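Local structure of glycoside hydrolase family 81 (Clostridium thermocellum, 6FOP) at residues G304-L309 with L672-N677; N308-G313 with D657-P662; Q618-A623 with A647-W652; R682-Y687 with F698-V703. The protein probably hydrolyses beta-1,3-glucans such as laminarin, as a family 81 glycoside hydrolase of the Clostridium thermocellum cellulosome. One frame throughout, in Å; residues are numbered along the deposited sequence. Where two conformers were deposited one is given.

Interaction 1: G304-L309 with L672-N677; sequences GILPNL and LYSVFN
Gly304 and Leu306 pack against Tyr673 and Ser674 in a buried loop-on-strand contact. The loop lies between strand 295-301 and helix 317-329. The strand, 673-678, belongs to the C-terminal four-stranded antiparallel sheet, where it pairs with strand 681-688. Gly304 CA stands over one face of the Tyr673 ring in a CH-pi contact, 3.9 Å from the ring centroid and offset toward the rim. The ring is swung there because its CG sits between the backbone N and the carbonyl carbon (chi1 70°). Gly304 has positive phi, and its CA also lies 3.4 Å from Tyr673 O. Next to it, Leu672 CA brings its hydrogen toward Ile305 O at 3.0 Å, a CA-H...O contact. At the far end of the ring, Tyr673 OH is hydrogen-bonded to Ser239 OG.

The ends of the loop's apolar side chains still reach the strand. Leu306 does so with both branches: CD2 lies 3.7 Å from Tyr673 CA, and CD1 lies 3.9 Å from Ser674 CB. Ile305 points its CB away, but its CG1 still meets Leu672 CD2, the two side chains running obliquely to each other. Ile305 is also covered by Ile505 and Leu506 of helix 494-511.

A water bridges the segments, donating to Gly304 O and weakly to Ser674 OG. The serine hydroxyl is used within its own strand, on Tyr673 O at 2.7 Å. Further along the strand Phe676 points toward the loop. There Leu309 CD2 comes obliquely to the ring, 3.9 Å from Phe676 CZ.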
loop_
_atom_site.group_PDB
_atom_site.type_symbol
_atom_site.label_atom_id
_atom_site.label_comp_id
_atom_site.label_asym_id
_atom_site.label_seq_id
_atom_site.Cartn_x
_atom_site.Cartn_y
_atom_site.Cartn_z
ATOM N N GLY A 304 15.531 -7.676 7.571
ATOM C CA GLY A 304 16.104 -8.506 6.519
ATOM C C GLY A 304 15.029 -9.314 5.816
ATOM O O GLY A 304 13.956 -9.587 6.384
ATOM N N ILE A 305 15.336 -9.732 4.597
ATOM C CA ILE A 305 14.608 -10.808 3.933
ATOM C C ILE A 305 15.627 -11.787 3.384
ATOM O O ILE A 305 16.800 -11.443 3.211
ATOM C CB ILE A 305 13.674 -10.300 2.805
ATOM C CG1 ILE A 305 14.443 -9.713 1.625
ATOM C CG2 ILE A 305 12.659 -9.288 3.354
ATOM C CD1 ILE A 305 13.591 -9.557 0.412
ATOM N N LEU A 306 15.149 -12.962 3.007
ATOM C CA LEU A 306 15.985 -13.932 2.295
ATOM C C LEU A 306 15.381 -14.250 0.937
ATOM O O LEU A 306 14.175 -14.123 0.753
ATOM C CB LEU A 306 16.124 -15.219 3.087
ATOM C CG LEU A 306 16.887 -15.082 4.410
ATOM C CD1 LEU A 306 16.701 -16.353 5.223
ATOM C CD2 LEU A 306 18.357 -14.804 4.158
ATOM N N PRO A 307 16.216 -14.746 -0.001
ATOM C CA PRO A 307 15.680 -15.211 -1.294
ATOM C C PRO A 307 15.018 -16.585 -1.215
ATOM O O PRO A 307 14.363 -16.992 -2.160
ATOM C CB PRO A 307 16.924 -15.258 -2.188
ATOM C CG PRO A 307 18.041 -15.480 -1.239
ATOM C CD PRO A 307 17.687 -14.728 0.006
ATOM N N ASN A 308 15.216 -17.265 -0.098
ATOM C CA ASN A 308 14.695 -18.605 0.180
ATOM C C ASN A 308 15.172 -18.990 1.567
ATOM O O ASN A 308 16.151 -18.456 2.064
ATOM C CB ASN A 308 15.197 -19.646 -0.839
ATOM C CG ASN A 308 16.721 -19.676 -0.964
ATOM O OD1 ASN A 308 17.316 -18.908 -1.725
ATOM N ND2 ASN A 308 17.354 -20.589 -0.244
ATOM N N LEU A 309 14.475 -19.949 2.192
ATOM C CA LEU A 309 14.990 -20.562 3.401
ATOM C C LEU A 309 16.127 -21.566 3.043
ATOM O O LEU A 309 16.161 -22.101 1.935
ATOM C CB LEU A 309 13.878 -21.271 4.174
ATOM C CG LEU A 309 12.783 -20.360 4.731
ATOM C CD1 LEU A 309 11.771 -21.182 5.498
ATOM C CD2 LEU A 309 13.364 -19.279 5.632
ATOM N N LEU A 672 20.167 -8.843 3.130
ATOM C CA LEU A 672 19.537 -10.160 2.982
ATOM C C LEU A 672 20.007 -11.046 4.130
ATOM O O LEU A 672 21.101 -11.603 4.108
ATOM C CB LEU A 672 19.845 -10.761 1.623
ATOM C CG LEU A 672 19.526 -9.889 0.398
ATOM C CD1 LEU A 672 19.916 -10.635 -0.884
ATOM C CD2 LEU A 672 18.081 -9.465 0.375
ATOM N N TYR A 673 19.172 -11.146 5.150
ATOM C CA TYR A 673 19.443 -11.962 6.317
ATOM C C TYR A 673 18.135 -12.309 7.006
ATOM O O TYR A 673 17.099 -11.709 6.725
ATOM C CB TYR A 673 20.375 -11.263 7.306
ATOM C CG TYR A 673 19.755 -10.078 8.034
ATOM C CD1 TYR A 673 19.723 -8.810 7.451
ATOM C CD2 TYR A 673 19.261 -10.225 9.317
ATOM C CE1 TYR A 673 19.171 -7.725 8.138
ATOM C CE2 TYR A 673 18.721 -9.166 10.014
ATOM C CZ TYR A 673 18.697 -7.910 9.437
ATOM O OH TYR A 673 18.182 -6.877 10.189
ATOM N N SER A 674 18.205 -13.279 7.908
ATOM C CA SER A 674 17.161 -13.499 8.921
ATOM C C SER A 674 17.768 -14.242 10.105
ATOM O O SER A 674 18.739 -15.017 9.942
ATOM C CB SER A 674 15.921 -14.230 8.384
ATOM O OG SER A 674 15.172 -13.410 7.499
ATOM N N VAL A 675 17.184 -14.032 11.273
ATOM C CA VAL A 675 17.597 -14.699 12.494
ATOM C C VAL A 675 16.432 -15.490 13.038
ATOM O O VAL A 675 15.288 -15.021 13.044
ATOM C CB VAL A 675 18.091 -13.708 13.565
ATOM C CG1 VAL A 675 18.634 -14.437 14.795
ATOM C CG2 VAL A 675 19.165 -12.789 12.966
ATOM N N PHE A 676 16.734 -16.710 13.466
ATOM C CA PHE A 676 15.762 -17.655 14.002
ATOM C C PHE A 676 16.185 -18.049 15.417
ATOM O O PHE A 676 17.383 -18.026 15.741
ATOM C CB PHE A 676 15.690 -18.895 13.101
ATOM C CG PHE A 676 15.358 -18.594 11.667
ATOM C CD1 PHE A 676 16.340 -18.190 10.771
ATOM C CD2 PHE A 676 14.046 -18.663 11.219
ATOM C CE1 PHE A 676 16.021 -17.882 9.459
ATOM C CE2 PHE A 676 13.724 -18.349 9.909
ATOM C CZ PHE A 676 14.713 -17.962 9.028
ATOM N N ASN A 677 15.210 -18.424 16.251
ATOM C CA ASN A 677 15.460 -18.718 17.659
ATOM C C ASN A 677 14.645 -19.940 18.041
ATOM O O ASN A 677 13.410 -19.891 18.005
ATOM C CB ASN A 677 15.064 -17.504 18.496
ATOM C CG ASN A 677 15.432 -17.628 19.949
ATOM O OD1 ASN A 677 15.436 -18.713 20.511
ATOM N ND2 ASN A 677 15.704 -16.487 20.582
HETATM O O HOH W 1 12.503 -11.376 7.739
#

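Interaction 2: N308-G313 with D657-P662; sequences NLPDKG and DSLGLP
Leu659 packs on Lys312 and Pro310, and beside it Ser658, in one of its two conformers, makes a short hydrogen bond to the loop. The loop 308-313 leads into helix 317-329. The other segment is the C-terminal end of helix 646-659 and the short strand 661-662 that follows.

The closer-packed side is apolar. Leu659 CG is anti to its carbonyl carbon (chi1 -61°), and the side chain reaches the loop with both methyls. CD2 lies 4.0 Å from Lys312 CB, and CD1 lies 4.3 Å from Pro310 CG. Pro310 also rests on Met711 and Val713 of strand 710-715. Leu659 CD2 also packs on Thr683 of strand 681-688, so proline and leucine both border the C-terminal sheet.

The other side opens to solvent. Lys312 starts toward the helix, but its chain bends at chi2 (-68°) and the ammonium end leads away. Ser658, partly exposed, donates in that one conformer from OG to Lys312 O at 2.7 Å, tilted somewhat from the carbonyl plane. Gly660, the first residue past the helix, has positive phi, and there the chain turns into the strand.

Further polar ties flank the contact: Lys312 N with Asn655 OD1, and Asp657 OD2 with Thr314 OG1. The join thus uses the backbone of Lys312, its N and, in one serine conformer, its O, while its ammonium end leads away.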
loop_
_atom_site.group_PDB
_atom_site.type_symbol
_atom_site.label_atom_id
_atom_site.label_comp_id
_atom_site.label_asym_id
_atom_site.label_seq_id
_atom_site.Cartn_x
_atom_site.Cartn_y
_atom_site.Cartn_z
ATOM N N ASN A 308 15.216 -17.265 -0.098
ATOM C CA ASN A 308 14.695 -18.605 0.180
ATOM C C ASN A 308 15.172 -18.990 1.567
ATOM O O ASN A 308 16.151 -18.456 2.064
ATOM C CB ASN A 308 15.197 -19.646 -0.839
ATOM C CG ASN A 308 16.721 -19.676 -0.964
ATOM O OD1 ASN A 308 17.316 -18.908 -1.725
ATOM N ND2 ASN A 308 17.354 -20.589 -0.244
ATOM N N LEU A 309 14.475 -19.949 2.192
ATOM C CA LEU A 309 14.990 -20.562 3.401
ATOM C C LEU A 309 16.127 -21.566 3.043
ATOM O O LEU A 309 16.161 -22.101 1.935
ATOM C CB LEU A 309 13.878 -21.271 4.174
ATOM C CG LEU A 309 12.783 -20.360 4.731
ATOM C CD1 LEU A 309 11.771 -21.182 5.498
ATOM C CD2 LEU A 309 13.364 -19.279 5.632
ATOM N N PRO A 310 17.094 -21.723 3.953
ATOM C CA PRO A 310 18.225 -22.629 3.685
ATOM C C PRO A 310 17.806 -24.104 3.756
ATOM O O PRO A 310 16.649 -24.420 4.013
ATOM C CB PRO A 310 19.209 -22.279 4.808
ATOM C CG PRO A 310 18.345 -21.908 5.928
ATOM C CD PRO A 310 17.188 -21.137 5.306
ATOM N N ASP A 311 18.768 -24.992 3.504
ATOM C CA ASP A 311 18.529 -26.441 3.555
ATOM C C ASP A 311 18.853 -26.949 4.941
ATOM O O ASP A 311 19.864 -27.587 5.146
ATOM C CB ASP A 311 19.358 -27.148 2.490
ATOM C CG ASP A 311 19.116 -28.634 2.442
ATOM O OD1 ASP A 311 18.139 -29.148 3.029
ATOM O OD2 ASP A 311 19.926 -29.294 1.776
ATOM N N LYS A 312 17.974 -26.664 5.893
ATOM C CA LYS A 312 18.184 -27.021 7.295
ATOM C C LYS A 312 17.029 -27.786 7.927
ATOM O O LYS A 312 17.049 -28.059 9.112
ATOM C CB LYS A 312 18.548 -25.794 8.144
ATOM C CG LYS A 312 19.851 -25.142 7.735
ATOM C CD LYS A 312 21.057 -26.032 8.034
ATOM C CE LYS A 312 22.317 -25.372 7.509
ATOM N NZ LYS A 312 23.539 -26.233 7.661
ATOM N N GLY A 313 16.054 -28.185 7.128
ATOM C CA GLY A 313 14.820 -28.738 7.670
ATOM C C GLY A 313 14.888 -30.179 8.113
ATOM O O GLY A 313 15.757 -30.943 7.690
ATOM N N ASP A 657 10.817 -25.886 11.949
ATOM C CA ASP A 657 10.965 -26.962 12.935
ATOM C C ASP A 657 12.418 -27.095 13.440
ATOM O O ASP A 657 12.648 -27.300 14.636
ATOM C CB ASP A 657 10.453 -28.277 12.319
ATOM C CG ASP A 657 10.341 -29.412 13.327
ATOM O OD1 ASP A 657 9.965 -29.212 14.510
ATOM O OD2 ASP A 657 10.622 -30.544 12.921
ATOM N N SER A 658 13.380 -26.908 12.525
ATOM C CA SER A 658 14.785 -26.998 12.835
ATOM C C SER A 658 15.390 -25.689 13.359
ATOM O O SER A 658 16.143 -25.681 14.349
ATOM C CB SER A 658 15.510 -27.404 11.550
ATOM O OG SER A 658 16.876 -27.468 11.782
ATOM N N LEU A 659 15.093 -24.601 12.659
ATOM C CA LEU A 659 15.711 -23.283 12.917
ATOM C C LEU A 659 15.119 -22.564 14.108
ATOM O O LEU A 659 15.816 -21.795 14.790
ATOM C CB LEU A 659 15.546 -22.385 11.694
ATOM C CG LEU A 659 16.172 -22.826 10.357
ATOM C CD1 LEU A 659 15.581 -22.001 9.198
ATOM C CD2 LEU A 659 17.663 -22.635 10.348
ATOM N N GLY A 660 13.835 -22.786 14.364
ATOM C CA GLY A 660 13.083 -21.973 15.315
ATOM C C GLY A 660 12.306 -20.860 14.643
ATOM O O GLY A 660 12.208 -20.792 13.427
ATOM N N LEU A 661 11.706 -20.029 15.479
ATOM C CA LEU A 661 10.863 -18.948 15.039
ATOM C C LEU A 661 11.692 -17.705 14.713
ATOM O O LEU A 661 12.763 -17.484 15.299
ATOM C CB LEU A 661 9.848 -18.627 16.137
ATOM C CG LEU A 661 8.970 -19.793 16.629
ATOM C CD1 LEU A 661 7.922 -19.293 17.610
ATOM C CD2 LEU A 661 8.301 -20.483 15.438
ATOM N N PRO A 662 11.184 -16.845 13.833
ATOM C CA PRO A 662 11.934 -15.618 13.553
ATOM C C PRO A 662 12.127 -14.757 14.814
ATOM O O PRO A 662 11.202 -14.571 15.589
ATOM C CB PRO A 662 11.080 -14.885 12.520
ATOM C CG PRO A 662 9.710 -15.451 12.707
ATOM C CD PRO A 662 9.934 -16.914 13.058
#

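Interaction 3: Q618-A623 with A647-W652; sequences QYMYYA and AHTYHW
Met620 meets Trp652 twice: its backbone O accepts the indole N-H, and its sulfur lies over the same indole. Trp652 NE1 donates to Met620 O at 3.0 Å. The bond is bent, 150° at the hydrogen, and the donor stands above the carbonyl plane.

Met620 SD is over one face of the five-membered ring, 4.5 Å from its centroid, a Met-aromatic contact. The methionine crosses the indole at about a right angle, and its CB comes within 3.6 Å of Trp652 CD1. Trp652 CG is anti to the backbone N (chi1 172°), which carries the ring across to helix 615-622.

Met620 also crosses Thr649 at about a right angle: CE is 3.8 Å from Thr649 OG1, and CG is 3.9 Å from Thr649 CG2. The sulfur and CE contacts are those of one of two methionine conformers. The threonine hydroxyl is bonded to Ser645 O, just before the helix begins, so its contact with the methionine is packing. The sulfur also lies obliquely near the His648 ring, whose ND1 is bonded to Glu644 OE1.

All five residues that touch are buried. The short helix segments run nearly parallel, 19° apart with axes 9.7 Å from each other. Such near-parallel neighbours are consistent with the (alpha/alpha)6 barrel, the fold of the family 81 C-terminal domain and of the six-hairpin glycosidases.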
loop_
_atom_site.group_PDB
_atom_site.type_symbol
_atom_site.label_atom_id
_atom_site.label_comp_id
_atom_site.label_asym_id
_atom_site.label_seq_id
_atom_site.Cartn_x
_atom_site.Cartn_y
_atom_site.Cartn_z
ATOM N N GLN A 618 -2.458 -22.487 5.867
ATOM C CA GLN A 618 -2.678 -22.331 7.311
ATOM C C GLN A 618 -1.605 -22.994 8.142
ATOM O O GLN A 618 -1.225 -22.485 9.202
ATOM C CB GLN A 618 -4.045 -22.856 7.724
ATOM C CG GLN A 618 -5.195 -22.035 7.178
ATOM C CD GLN A 618 -5.244 -20.646 7.753
ATOM O OE1 GLN A 618 -4.626 -20.374 8.774
ATOM N NE2 GLN A 618 -6.037 -19.777 7.126
ATOM N N TYR A 619 -1.106 -24.151 7.683
ATOM C CA TYR A 619 -0.048 -24.797 8.469
ATOM C C TYR A 619 1.309 -24.106 8.307
ATOM O O TYR A 619 2.098 -24.085 9.265
ATOM C CB TYR A 619 0.049 -26.287 8.156
ATOM C CG TYR A 619 -1.198 -27.098 8.455
ATOM C CD1 TYR A 619 -2.114 -26.703 9.424
ATOM C CD2 TYR A 619 -1.442 -28.273 7.772
ATOM C CE1 TYR A 619 -3.234 -27.461 9.723
ATOM C CE2 TYR A 619 -2.571 -29.032 8.050
ATOM C CZ TYR A 619 -3.480 -28.613 8.994
ATOM O OH TYR A 619 -4.587 -29.372 9.286
ATOM N N MET A 620 1.577 -23.487 7.147
ATOM C CA MET A 620 2.758 -22.625 7.027
ATOM C C MET A 620 2.686 -21.445 7.989
ATOM O O MET A 620 3.686 -21.083 8.631
ATOM C CB MET A 620 2.921 -22.125 5.610
ATOM C CG MET A 620 3.372 -23.210 4.646
ATOM S SD MET A 620 3.766 -22.461 3.045
ATOM C CE MET A 620 2.149 -22.118 2.381
ATOM N N TYR A 621 1.476 -20.878 8.141
ATOM C CA TYR A 621 1.252 -19.777 9.071
ATOM C C TYR A 621 1.415 -20.236 10.527
ATOM O O TYR A 621 2.150 -19.624 11.314
ATOM C CB TYR A 621 -0.151 -19.240 8.851
ATOM C CG TYR A 621 -0.524 -18.086 9.728
ATOM C CD1 TYR A 621 0.015 -16.813 9.491
ATOM C CD2 TYR A 621 -1.466 -18.225 10.745
ATOM C CE1 TYR A 621 -0.325 -15.740 10.292
ATOM C CE2 TYR A 621 -1.824 -17.139 11.532
ATOM C CZ TYR A 621 -1.248 -15.900 11.306
ATOM O OH TYR A 621 -1.637 -14.814 12.094
ATOM N N TYR A 622 0.789 -21.384 10.849
ATOM C CA TYR A 622 0.800 -21.904 12.217
ATOM C C TYR A 622 2.216 -22.305 12.634
ATOM O O TYR A 622 2.546 -22.260 13.830
ATOM C CB TYR A 622 -0.155 -23.089 12.397
ATOM C CG TYR A 622 -0.430 -23.418 13.836
ATOM C CD1 TYR A 622 -1.190 -22.571 14.635
ATOM C CD2 TYR A 622 0.021 -24.606 14.391
ATOM C CE1 TYR A 622 -1.429 -22.858 15.963
ATOM C CE2 TYR A 622 -0.219 -24.902 15.730
ATOM C CZ TYR A 622 -0.979 -24.046 16.498
ATOM O OH TYR A 622 -1.236 -24.341 17.819
ATOM N N ALA A 623 3.052 -22.685 11.650
ATOM C CA ALA A 623 4.453 -22.995 11.918
ATOM C C ALA A 623 5.255 -21.804 12.466
ATOM O O ALA A 623 6.334 -22.016 13.008
ATOM C CB ALA A 623 5.125 -23.526 10.664
ATOM N N ALA A 647 6.398 -29.279 -2.109
ATOM C CA ALA A 647 7.811 -29.113 -1.791
ATOM C C ALA A 647 8.039 -27.842 -0.977
ATOM O O ALA A 647 8.698 -27.862 0.059
ATOM C CB ALA A 647 8.633 -29.072 -3.060
ATOM N N HIS A 648 7.500 -26.718 -1.449
ATOM C CA HIS A 648 7.752 -25.445 -0.754
ATOM C C HIS A 648 7.078 -25.399 0.628
ATOM O O HIS A 648 7.696 -24.937 1.600
ATOM C CB HIS A 648 7.280 -24.297 -1.630
ATOM C CG HIS A 648 7.425 -22.952 -1.007
ATOM N ND1 HIS A 648 6.334 -22.205 -0.636
ATOM C CD2 HIS A 648 8.513 -22.253 -0.618
ATOM C CE1 HIS A 648 6.745 -21.067 -0.120
ATOM N NE2 HIS A 648 8.058 -21.065 -0.096
ATOM N N THR A 649 5.843 -25.907 0.713
ATOM C CA THR A 649 5.114 -25.937 1.995
ATOM C C THR A 649 5.857 -26.764 3.020
ATOM O O THR A 649 6.083 -26.315 4.150
ATOM C CB THR A 649 3.692 -26.479 1.778
ATOM O OG1 THR A 649 2.954 -25.544 0.971
ATOM C CG2 THR A 649 2.975 -26.741 3.080
ATOM N N TYR A 650 6.272 -27.966 2.611
ATOM C CA TYR A 650 6.911 -28.823 3.573
ATOM C C TYR A 650 8.326 -28.385 3.927
ATOM O O TYR A 650 8.734 -28.502 5.078
ATOM C CB TYR A 650 6.866 -30.243 3.090
ATOM C CG TYR A 650 7.032 -31.249 4.174
ATOM C CD1 TYR A 650 6.215 -31.238 5.298
ATOM C CD2 TYR A 650 8.003 -32.243 4.072
ATOM C CE1 TYR A 650 6.359 -32.194 6.292
ATOM C CE2 TYR A 650 8.137 -33.225 5.048
ATOM C CZ TYR A 650 7.324 -33.177 6.166
ATOM O OH TYR A 650 7.422 -34.108 7.162
ATOM N N HIS A 651 9.030 -27.784 2.962
ATOM C CA HIS A 651 10.357 -27.188 3.204
ATOM C C HIS A 651 10.262 -26.030 4.204
ATOM O O HIS A 651 11.093 -25.912 5.105
ATOM C CB HIS A 651 10.911 -26.750 1.865
ATOM C CG HIS A 651 12.269 -26.129 1.896
ATOM N ND1 HIS A 651 12.463 -24.768 1.984
ATOM C CD2 HIS A 651 13.496 -26.667 1.685
ATOM C CE1 HIS A 651 13.744 -24.504 1.866
ATOM N NE2 HIS A 651 14.394 -25.638 1.672
ATOM N N TRP A 652 9.207 -25.206 4.068
ATOM C CA TRP A 652 8.991 -24.085 4.976
ATOM C C TRP A 652 8.769 -24.597 6.399
ATOM O O TRP A 652 9.464 -24.195 7.366
ATOM C CB TRP A 652 7.780 -23.299 4.500
ATOM C CG TRP A 652 7.304 -22.227 5.428
ATOM C CD1 TRP A 652 6.383 -22.345 6.426
ATOM C CD2 TRP A 652 7.658 -20.843 5.384
ATOM N NE1 TRP A 652 6.168 -21.143 7.032
ATOM C CE2 TRP A 652 6.936 -20.198 6.414
ATOM C CE3 TRP A 652 8.541 -20.089 4.604
ATOM C CZ2 TRP A 652 7.047 -18.835 6.657
ATOM C CZ3 TRP A 652 8.642 -18.737 4.841
ATOM C CH2 TRP A 652 7.922 -18.129 5.875
#

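Interaction 4: R682-Y687 with F698-V703; sequences RTYVVY and FSDGKV
Asp700 reaches across to Arg682 and Tyr684 with one oxygen, OD2, which accepts from both. Tyr684 OH donates to it at 2.6 Å on the syn side of the carboxylate. Arg682 NH1 donates at 2.8 Å on the anti side and makes a salt bridge. Asp700 OD1 is taken within its own loop: Lys702 N donates to it at 3.1 Å, an almost straight bond. Both carboxylate oxygens are therefore engaged. A chi1 of 64° tucks the carboxylate back over its own backbone, so that OD1 meets Lys702 N while OD2 faces the strand. Two donors on OD2, one cationic, would probably favour the charged carboxylate.

Arg682 NE forms a salt bridge with Asp663 OD2. Lys702 NZ passes beyond the contact to Ser714 OG and Gly716 O. The aliphatic part of Lys702 lies on the Tyr684 ring, with CG over the centre at 3.5 Å from the centroid.

Away from the carboxylate the contact is aromatic. The edge of Tyr684 meets the face of Phe698 in a T-shaped pair, centroids 4.8 Å apart and planes at 64°. Val686 CG2 touches the rim of Phe698 at CZ, 3.8 Å away.

Phe698 to Gly701 form a type I beta turn, closed by Gly701 N to Phe698 O. Phe698 N donates to Lys702 O at 2.8 Å, and Gly701 has positive phi. The Asp700 bond to Lys702 N adds an Asx turn. A type I turn with a G1 beta bulge is typical of a 3:5 hairpin, here between strands 694-697 and 703-706.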
loop_
_atom_site.group_PDB
_atom_site.type_symbol
_atom_site.label_atom_id
_atom_site.label_comp_id
_atom_site.label_asym_id
_atom_site.label_seq_id
_atom_site.Cartn_x
_atom_site.Cartn_y
_atom_site.Cartn_z
ATOM N N ARG A 682 20.066 -19.283 18.767
ATOM C CA ARG A 682 19.886 -18.532 17.527
ATOM C C ARG A 682 20.607 -19.168 16.354
ATOM O O ARG A 682 21.731 -19.653 16.494
ATOM C CB ARG A 682 20.350 -17.084 17.686
ATOM C CG ARG A 682 19.367 -16.254 18.466
ATOM C CD ARG A 682 19.839 -14.826 18.630
ATOM N NE ARG A 682 18.783 -14.087 19.309
ATOM C CZ ARG A 682 18.940 -12.979 20.015
ATOM N NH1 ARG A 682 20.140 -12.418 20.171
ATOM N NH2 ARG A 682 17.861 -12.441 20.584
ATOM N N THR A 683 19.941 -19.162 15.205
ATOM C CA THR A 683 20.557 -19.496 13.930
ATOM C C THR A 683 20.467 -18.260 13.033
ATOM O O THR A 683 19.405 -17.613 12.917
ATOM C CB THR A 683 19.919 -20.730 13.260
ATOM O OG1 THR A 683 20.088 -21.860 14.116
ATOM C CG2 THR A 683 20.567 -21.013 11.929
ATOM N N TYR A 684 21.588 -17.933 12.419
ATOM C CA TYR A 684 21.752 -16.736 11.621
ATOM C C TYR A 684 21.904 -17.154 10.169
ATOM O O TYR A 684 22.729 -18.035 9.864
ATOM C CB TYR A 684 23.005 -16.012 12.092
ATOM C CG TYR A 684 23.042 -15.690 13.566
ATOM C CD1 TYR A 684 23.427 -16.632 14.498
ATOM C CD2 TYR A 684 22.707 -14.421 14.029
ATOM C CE1 TYR A 684 23.466 -16.357 15.843
ATOM C CE2 TYR A 684 22.746 -14.129 15.386
ATOM C CZ TYR A 684 23.117 -15.101 16.290
ATOM O OH TYR A 684 23.181 -14.832 17.628
ATOM N N VAL A 685 21.133 -16.557 9.276
ATOM C CA VAL A 685 21.160 -16.889 7.861
ATOM C C VAL A 685 21.417 -15.612 7.083
ATOM O O VAL A 685 20.742 -14.600 7.313
ATOM C CB VAL A 685 19.851 -17.519 7.377
ATOM C CG1 VAL A 685 19.964 -17.942 5.916
ATOM C CG2 VAL A 685 19.465 -18.689 8.299
ATOM N N VAL A 686 22.389 -15.635 6.202
ATOM C CA VAL A 686 22.717 -14.492 5.345
ATOM C C VAL A 686 22.779 -14.948 3.890
ATOM O O VAL A 686 23.319 -16.020 3.595
ATOM C CB VAL A 686 24.089 -13.915 5.717
ATOM C CG1 VAL A 686 24.530 -12.823 4.754
ATOM C CG2 VAL A 686 24.071 -13.400 7.139
ATOM N N TYR A 687 22.314 -14.109 2.966
ATOM C CA TYR A 687 22.592 -14.301 1.563
ATOM C C TYR A 687 23.439 -13.137 1.080
ATOM O O TYR A 687 23.079 -11.966 1.278
ATOM C CB TYR A 687 21.333 -14.441 0.691
ATOM C CG TYR A 687 21.740 -14.855 -0.707
ATOM C CD1 TYR A 687 22.119 -16.165 -0.971
ATOM C CD2 TYR A 687 21.878 -13.944 -1.734
ATOM C CE1 TYR A 687 22.579 -16.544 -2.209
ATOM C CE2 TYR A 687 22.342 -14.331 -2.989
ATOM C CZ TYR A 687 22.686 -15.641 -3.221
ATOM O OH TYR A 687 23.160 -16.043 -4.451
ATOM N N PHE A 698 25.913 -8.811 13.456
ATOM C CA PHE A 698 24.580 -8.732 14.057
ATOM C C PHE A 698 24.641 -7.930 15.347
ATOM O O PHE A 698 25.692 -7.812 15.986
ATOM C CB PHE A 698 24.011 -10.134 14.322
ATOM C CG PHE A 698 23.749 -10.927 13.057
ATOM C CD1 PHE A 698 24.796 -11.594 12.396
ATOM C CD2 PHE A 698 22.479 -11.040 12.536
ATOM C CE1 PHE A 698 24.563 -12.295 11.231
ATOM C CE2 PHE A 698 22.235 -11.760 11.387
ATOM C CZ PHE A 698 23.297 -12.379 10.727
ATOM N N SER A 699 23.477 -7.430 15.763
ATOM C CA SER A 699 23.412 -6.540 16.929
ATOM C C SER A 699 23.711 -7.231 18.260
ATOM O O SER A 699 23.987 -6.569 19.273
ATOM C CB SER A 699 22.040 -5.846 17.009
ATOM O OG SER A 699 20.977 -6.776 17.138
ATOM N N ASP A 700 23.654 -8.574 18.257
ATOM C CA ASP A 700 24.052 -9.353 19.433
ATOM C C ASP A 700 25.537 -9.771 19.421
ATOM O O ASP A 700 25.956 -10.516 20.300
ATOM C CB ASP A 700 23.130 -10.574 19.617
ATOM C CG ASP A 700 23.230 -11.573 18.476
ATOM O OD1 ASP A 700 24.077 -11.374 17.574
ATOM O OD2 ASP A 700 22.442 -12.546 18.503
ATOM N N GLY A 701 26.313 -9.276 18.461
ATOM C CA GLY A 701 27.727 -9.618 18.367
ATOM C C GLY A 701 28.109 -10.724 17.413
ATOM O O GLY A 701 29.288 -10.890 17.102
ATOM N N LYS A 702 27.136 -11.457 16.887
ATOM C CA LYS A 702 27.463 -12.515 15.931
ATOM C C LYS A 702 28.135 -11.897 14.710
ATOM O O LYS A 702 27.653 -10.888 14.183
ATOM C CB LYS A 702 26.190 -13.267 15.523
ATOM C CG LYS A 702 26.416 -14.429 14.576
ATOM C CD LYS A 702 27.115 -15.616 15.229
ATOM C CE LYS A 702 27.203 -16.774 14.256
ATOM N NZ LYS A 702 27.806 -17.954 14.922
ATOM N N VAL A 703 29.209 -12.523 14.242
ATOM C CA VAL A 703 29.902 -12.117 13.023
ATOM C C VAL A 703 30.006 -13.317 12.091
ATOM O O VAL A 703 30.426 -14.412 12.515
ATOM C CB VAL A 703 31.328 -11.574 13.297
ATOM C CG1 VAL A 703 32.030 -11.190 12.001
ATOM C CG2 VAL A 703 31.269 -10.368 14.218
#

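In the fold
Interactions 1 and 3 are buried, while 2 and 4 are only partly so. Interactions 1 and 2 start from one loop and share Leu309, which also packs on Trp652 of interaction 3. Helix 646-659 serves both 2 and 3. Interactions 1, 2 and 4 all reach the C-terminal sheet: strand 673-678 pairs with 661-662 on one side and 681-688 on the other. Interactions 3 and 4 do not touch. The chemistry follows the setting. Interaction 1 is mostly apolar, and interaction 3 adds sulfur and an indole bond to helix packing. Interaction 2 joins leucine packing to a serine bond seen in one conformer, whereas interaction 4 combines a salt bridge with aromatic packing.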